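Long-range contacts in multiple antibiotic resistance protein MarR (Escherichia coli, PDB 1JGS), which represses the marRAB operon, which is involved in activating antibiotic-resistance and oxidative-stress genes, by binding DNA at the marO operator/promoter site: residues A34-V39 with D70-K75; C41-A46 with V90-T95. All blocks are in the same frame, centred on the assembly; numbering follows the deposited sequence.

Contact 1 of 2, residues A34-V39 with D70-K75; sequences AAQFKV and DRLVCK. With SAL (2-hydroxybenzoic acid), chain C.
Helix 34-39 and helix 70-74 run almost at right angles, 86° between their directions, with axes 11.3 Å apart at closest approach and Q36 and L72 facing each other where the backbones come nearest. At that separation the side chains do the joining. Q36 reaches across from the first helix, its CG anti to the carbonyl carbon and the chain extended beyond, so the carboxamide arrives between two polar partners. K75 meets it from the 70-75 segment, its own extended chain crossing the glutamine at about a right angle, and NZ of K75 gives a hydrogen bond of 2.7 Å to Q36 OE1. The ammonium lies in the carbonyl plane on a lone pair, with a C=O...N angle of 123°. The other end of the amide faces the salicylate: Q36 NE2 donates to the salicylate carboxylate oxygen O1' over 2.6 Å, nearly straight at 169°. Gripped at both ends, the amide has its flip settled, and the lysine charge would probably make NE2 a stronger donor. K75 NZ also bonds to D31 O. R71 runs its CG past the amide, 4.0 Å from Q36 NE2. Below this polar layer the contact is greasy: L72 CD2 lies against Q36 CG, while L72 CD1 sits 3.5 Å from V39 CG1. M68 and W77 close in around Q36. On the ligand side A35 CB lies against the salicylate ring near C5. This is one of the two salicylate sites of the model, built where the first helix of the MarR winged helix-turn-helix domain meets the end of its recognition helix.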
loop_
_atom_site.group_PDB
_atom_site.type_symbol
_atom_site.label_atom_id
_atom_site.label_comp_id
_atom_site.label_asym_id
_atom_site.label_seq_id
_atom_site.Cartn_x
_atom_site.Cartn_y
_atom_site.Cartn_z
ATOM N N ALA A 34 -9.127 -1.967 8.754
ATOM C CA ALA A 34 -8.715 -2.159 7.369
ATOM C C ALA A 34 -7.612 -3.204 7.304
ATOM O O ALA A 34 -7.658 -4.117 6.481
ATOM C CB ALA A 34 -8.215 -0.831 6.785
ATOM N N ALA A 35 -6.622 -3.076 8.183
ATOM C CA ALA A 35 -5.521 -4.028 8.210
ATOM C C ALA A 35 -6.008 -5.447 8.491
ATOM O O ALA A 35 -5.545 -6.392 7.850
ATOM C CB ALA A 35 -4.473 -3.606 9.238
ATOM N N GLN A 36 -6.929 -5.602 9.448
ATOM C CA GLN A 36 -7.473 -6.932 9.761
ATOM C C GLN A 36 -8.182 -7.477 8.524
ATOM O O GLN A 36 -8.045 -8.657 8.188
ATOM C CB GLN A 36 -8.464 -6.869 10.934
ATOM C CG GLN A 36 -7.830 -6.689 12.315
ATOM C CD GLN A 36 -8.856 -6.414 13.416
ATOM O OE1 GLN A 36 -10.050 -6.673 13.259
ATOM N NE2 GLN A 36 -8.387 -5.903 14.536
ATOM N N PHE A 37 -8.930 -6.614 7.840
ATOM C CA PHE A 37 -9.654 -7.032 6.635
ATOM C C PHE A 37 -8.683 -7.523 5.553
ATOM O O PHE A 37 -8.896 -8.576 4.945
ATOM C CB PHE A 37 -10.498 -5.877 6.098
ATOM C CG PHE A 37 -11.288 -6.224 4.874
ATOM C CD1 PHE A 37 -12.049 -7.393 4.827
ATOM C CD2 PHE A 37 -11.288 -5.380 3.770
ATOM C CE1 PHE A 37 -12.800 -7.720 3.701
ATOM C CE2 PHE A 37 -12.037 -5.697 2.634
ATOM C CZ PHE A 37 -12.796 -6.875 2.601
ATOM N N LYS A 38 -7.608 -6.772 5.334
ATOM C CA LYS A 38 -6.595 -7.141 4.346
ATOM C C LYS A 38 -5.982 -8.503 4.707
ATOM O O LYS A 38 -5.844 -9.381 3.850
ATOM C CB LYS A 38 -5.495 -6.075 4.298
ATOM C CG LYS A 38 -5.972 -4.691 3.877
ATOM C CD LYS A 38 -4.852 -3.660 4.004
ATOM C CE LYS A 38 -5.284 -2.278 3.518
ATOM N NZ LYS A 38 -5.555 -2.251 2.051
ATOM N N VAL A 39 -5.607 -8.682 5.971
ATOM C CA VAL A 39 -5.038 -9.961 6.383
ATOM C C VAL A 39 -6.015 -11.106 6.121
ATOM O O VAL A 39 -5.590 -12.200 5.755
ATOM C CB VAL A 39 -4.652 -9.958 7.876
ATOM C CG1 VAL A 39 -4.372 -11.375 8.359
ATOM C CG2 VAL A 39 -3.413 -9.084 8.080
ATOM N N ASP A 70 -2.825 -13.077 16.436
ATOM C CA ASP A 70 -3.376 -13.431 17.744
ATOM C C ASP A 70 -4.692 -12.698 17.954
ATOM O O ASP A 70 -5.643 -13.276 18.461
ATOM C CB ASP A 70 -2.407 -13.082 18.879
ATOM C CG ASP A 70 -1.364 -14.179 19.137
ATOM O OD1 ASP A 70 -1.440 -15.277 18.530
ATOM O OD2 ASP A 70 -0.463 -13.938 19.969
ATOM N N ARG A 71 -4.762 -11.426 17.579
ATOM C CA ARG A 71 -6.018 -10.705 17.747
ATOM C C ARG A 71 -7.097 -11.378 16.896
ATOM O O ARG A 71 -8.233 -11.542 17.333
ATOM C CB ARG A 71 -5.870 -9.236 17.332
ATOM C CG ARG A 71 -7.165 -8.422 17.357
ATOM C CD ARG A 71 -7.887 -8.533 18.706
ATOM N NE ARG A 71 -7.080 -8.064 19.838
ATOM C CZ ARG A 71 -6.796 -6.788 20.081
ATOM N NH1 ARG A 71 -7.251 -5.838 19.268
ATOM N NH2 ARG A 71 -6.069 -6.454 21.141
ATOM N N LEU A 72 -6.747 -11.775 15.679
ATOM C CA LEU A 72 -7.735 -12.412 14.801
ATOM C C LEU A 72 -8.227 -13.744 15.366
ATOM O O LEU A 72 -9.393 -14.103 15.198
ATOM C CB LEU A 72 -7.153 -12.586 13.393
ATOM C CG LEU A 72 -7.009 -11.246 12.647
ATOM C CD1 LEU A 72 -6.267 -11.390 11.337
ATOM C CD2 LEU A 72 -8.396 -10.692 12.427
ATOM N N VAL A 73 -7.345 -14.481 16.038
ATOM C CA VAL A 73 -7.756 -15.749 16.643
ATOM C C VAL A 73 -8.716 -15.427 17.784
ATOM O O VAL A 73 -9.737 -16.090 17.927
ATOM C CB VAL A 73 -6.545 -16.539 17.182
ATOM C CG1 VAL A 73 -7.003 -17.761 17.956
ATOM C CG2 VAL A 73 -5.652 -16.948 16.009
ATOM N N CYS A 74 -8.407 -14.391 18.575
ATOM C CA CYS A 74 -9.283 -13.979 19.683
ATOM C C CYS A 74 -10.673 -13.624 19.166
ATOM O O CYS A 74 -11.673 -13.798 19.865
ATOM C CB CYS A 74 -8.732 -12.754 20.416
ATOM S SG CYS A 74 -7.454 -13.077 21.625
ATOM N N LYS A 75 -10.739 -13.094 17.954
ATOM C CA LYS A 75 -12.032 -12.737 17.394
ATOM C C LYS A 75 -12.696 -13.967 16.770
ATOM O O LYS A 75 -13.846 -13.903 16.317
ATOM C CB LYS A 75 -11.867 -11.632 16.351
ATOM C CG LYS A 75 -11.566 -10.268 16.943
ATOM C CD LYS A 75 -11.429 -9.225 15.831
ATOM C CE LYS A 75 -11.459 -7.803 16.369
ATOM N NZ LYS A 75 -11.837 -6.836 15.313
HETATM C "C1'" SAL C . -4.565 -5.279 14.978
HETATM O "O1'" SAL C . -5.887 -5.310 15.080
HETATM O "O2'" SAL C . -3.833 -6.026 15.687
HETATM C C1 SAL C . -4.030 -4.318 13.989
HETATM C C2 SAL C . -2.583 -4.193 13.782
HETATM C C3 SAL C . -2.053 -3.269 12.831
HETATM C C4 SAL C . -2.907 -2.451 12.071
HETATM C C5 SAL C . -4.478 -2.579 12.293
HETATM C C6 SAL C . -4.933 -3.502 13.231
HETATM O O2 SAL C . -1.664 -4.946 14.479
#

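Contact 2 of 2, residues C41-A46 with V90-T95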
loop_
_atom_site.group_PDB
_atom_site.type_symbol
_atom_site.label_atom_id
_atom_site.label_comp_id
_atom_site.label_asym_id
_atom_site.label_seq_id
_atom_site.Cartn_x
_atom_site.Cartn_y
_atom_site.Cartn_z
ATOM N N CYS A 41 -8.476 -11.222 3.724
ATOM C CA CYS A 41 -8.607 -11.441 2.293
ATOM C C CYS A 41 -7.392 -12.186 1.756
ATOM O O CYS A 41 -7.516 -13.029 0.866
ATOM C CB CYS A 41 -8.767 -10.106 1.573
ATOM S SG CYS A 41 -10.268 -9.215 2.019
ATOM N N SER A 42 -6.220 -11.880 2.303
ATOM C CA SER A 42 -4.981 -12.525 1.866
ATOM C C SER A 42 -4.879 -13.990 2.269
ATOM O O SER A 42 -4.366 -14.804 1.516
ATOM C CB SER A 42 -3.768 -11.781 2.428
ATOM O OG SER A 42 -3.742 -10.439 1.977
ATOM N N ILE A 43 -5.343 -14.322 3.470
ATOM C CA ILE A 43 -5.281 -15.696 3.943
ATOM C C ILE A 43 -6.304 -16.499 3.148
ATOM O O ILE A 43 -6.047 -17.631 2.743
ATOM C CB ILE A 43 -5.617 -15.778 5.446
ATOM C CG1 ILE A 43 -4.511 -15.099 6.261
ATOM C CG2 ILE A 43 -5.786 -17.229 5.875
ATOM C CD1 ILE A 43 -4.692 -15.210 7.774
ATOM N N ARG A 44 -7.465 -15.888 2.930
ATOM C CA ARG A 44 -8.533 -16.515 2.182
ATOM C C ARG A 44 -8.035 -17.039 0.829
ATOM O O ARG A 44 -8.014 -18.260 0.587
ATOM C CB ARG A 44 -9.668 -15.509 1.963
ATOM C CG ARG A 44 -10.777 -16.010 1.047
ATOM C CD ARG A 44 -11.914 -15.018 0.943
ATOM N NE ARG A 44 -12.763 -15.345 -0.192
ATOM C CZ ARG A 44 -13.762 -14.588 -0.632
ATOM N NH1 ARG A 44 -14.060 -13.442 -0.029
ATOM N NH2 ARG A 44 -14.449 -14.967 -1.699
ATOM N N CYS A 45 -7.638 -16.105 -0.037
ATOM C CA CYS A 45 -7.143 -16.399 -1.384
ATOM C C CYS A 45 -6.202 -17.574 -1.431
ATOM O O CYS A 45 -6.287 -18.427 -2.320
ATOM C CB CYS A 45 -6.423 -15.184 -1.952
ATOM S SG CYS A 45 -7.472 -13.762 -2.134
ATOM N N ALA A 46 -5.292 -17.600 -0.471
ATOM C CA ALA A 46 -4.308 -18.653 -0.385
ATOM C C ALA A 46 -4.840 -19.935 0.271
ATOM O O ALA A 46 -4.138 -20.958 0.280
ATOM C CB ALA A 46 -3.110 -18.138 0.375
ATOM N N VAL A 90 3.564 -23.778 11.199
ATOM C CA VAL A 90 2.118 -23.866 11.118
ATOM C C VAL A 90 1.592 -23.056 9.961
ATOM O O VAL A 90 2.327 -22.292 9.328
ATOM C CB VAL A 90 1.428 -23.338 12.399
ATOM C CG1 VAL A 90 1.857 -24.160 13.586
ATOM C CG2 VAL A 90 1.747 -21.866 12.608
ATOM N N LEU A 91 0.308 -23.235 9.689
ATOM C CA LEU A 91 -0.353 -22.517 8.622
ATOM C C LEU A 91 -1.490 -21.826 9.339
ATOM O O LEU A 91 -1.868 -22.214 10.448
ATOM C CB LEU A 91 -0.937 -23.479 7.566
ATOM C CG LEU A 91 -0.036 -24.364 6.683
ATOM C CD1 LEU A 91 -0.870 -25.491 6.113
ATOM C CD2 LEU A 91 0.604 -23.562 5.545
ATOM N N VAL A 92 -2.026 -20.791 8.721
ATOM C CA VAL A 92 -3.151 -20.115 9.310
ATOM C C VAL A 92 -4.184 -20.087 8.218
ATOM O O VAL A 92 -3.854 -19.892 7.044
ATOM C CB VAL A 92 -2.810 -18.673 9.752
ATOM C CG1 VAL A 92 -1.761 -18.702 10.893
ATOM C CG2 VAL A 92 -2.304 -17.871 8.566
ATOM N N LYS A 93 -5.430 -20.331 8.596
ATOM C CA LYS A 93 -6.526 -20.305 7.646
ATOM C C LYS A 93 -7.678 -19.656 8.380
ATOM O O LYS A 93 -7.649 -19.523 9.611
ATOM C CB LYS A 93 -6.897 -21.727 7.228
ATOM C CG LYS A 93 -7.547 -22.554 8.324
ATOM C CD LYS A 93 -7.672 -24.002 7.898
ATOM C CE LYS A 93 -9.067 -24.523 8.137
ATOM N NZ LYS A 93 -10.084 -23.753 7.358
ATOM N N LEU A 94 -8.694 -19.254 7.636
ATOM C CA LEU A 94 -9.851 -18.633 8.240
ATOM C C LEU A 94 -10.769 -19.682 8.830
ATOM O O LEU A 94 -10.860 -20.794 8.322
ATOM C CB LEU A 94 -10.632 -17.845 7.198
ATOM C CG LEU A 94 -9.899 -16.735 6.434
ATOM C CD1 LEU A 94 -10.957 -15.887 5.717
ATOM C CD2 LEU A 94 -9.062 -15.857 7.402
ATOM N N THR A 95 -11.437 -19.333 9.920
ATOM C CA THR A 95 -12.400 -20.241 10.516
ATOM C C THR A 95 -13.678 -19.939 9.714
ATOM O O THR A 95 -13.710 -18.953 8.961
ATOM C CB THR A 95 -12.621 -19.902 11.991
ATOM O OG1 THR A 95 -13.025 -18.528 12.098
ATOM C CG2 THR A 95 -11.344 -20.112 12.789
#
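I43 has CG1 anti to its carbonyl carbon (chi1 -68°) and CD1 extended beyond it, which sends the long branch to V92 and leaves CG2 to lie against the strand backbone. V92 holds CG2 between its backbone N and carbonyl carbon, and that methyl receives I43 CD1 at 3.7 Å, the two side chains crossing at about a right angle. Here the helix that opens the winged helix-turn-helix domain packs on the second strand of the wing, 90-94, which pairs antiparallel with 78-82. Helix and strand run at 100° to each other, their axes 7.5 Å apart, and K93 is the strand residue whose CA lies nearest that of I43. The fit is close because I43 CG2 settles directly on main chain, 3.5 Å from V92 O and 3.6 Å from K93 CA. L94 extends the contact to the neighbouring residue of the helix: its CD2 lies 3.9 Å from I43 CG2 and its CD1 4.0 Å from R44 CB. R44 touches the strand through CB; the rest, extended from CG to NE, leads away to a salt bridge with E103 of helix 96-118. L54 of helix 51-58 also packs on I43, and P51 on V92, so the apolar patch continues into the helix-turn-helix. No hydrogen bond joins the two segments. The strand has its polar links elsewhere, V92 with I49, L91 with L81 and K93 with E79 through the backbone. K93 itself points its CB away from the helix, and its chain curls back until NZ of K93 donates to L94 O at 3.2 Å, nearly along the carbonyl axis at 161°.

Overall arrangement
Contacts 1 and 2 use successive parts of helix 34-46, and their centres are 11 Å apart. The first half of that helix meets the end of helix 62-74, the second half meets strand 90-94, so one helix packs against both the recognition helix and the wing. Along the chain the segments of the two contacts alternate. Each also borders a different salicylate: contact 1 supplies A35 and Q36 to one pocket, completed by T33, A64 and M68, while contact 2 supplies V90 to the other, whose ligand lies about 6 Å from the V92 side chain. That second salicylate is about 10 Å from the side chain of L72 in contact 1.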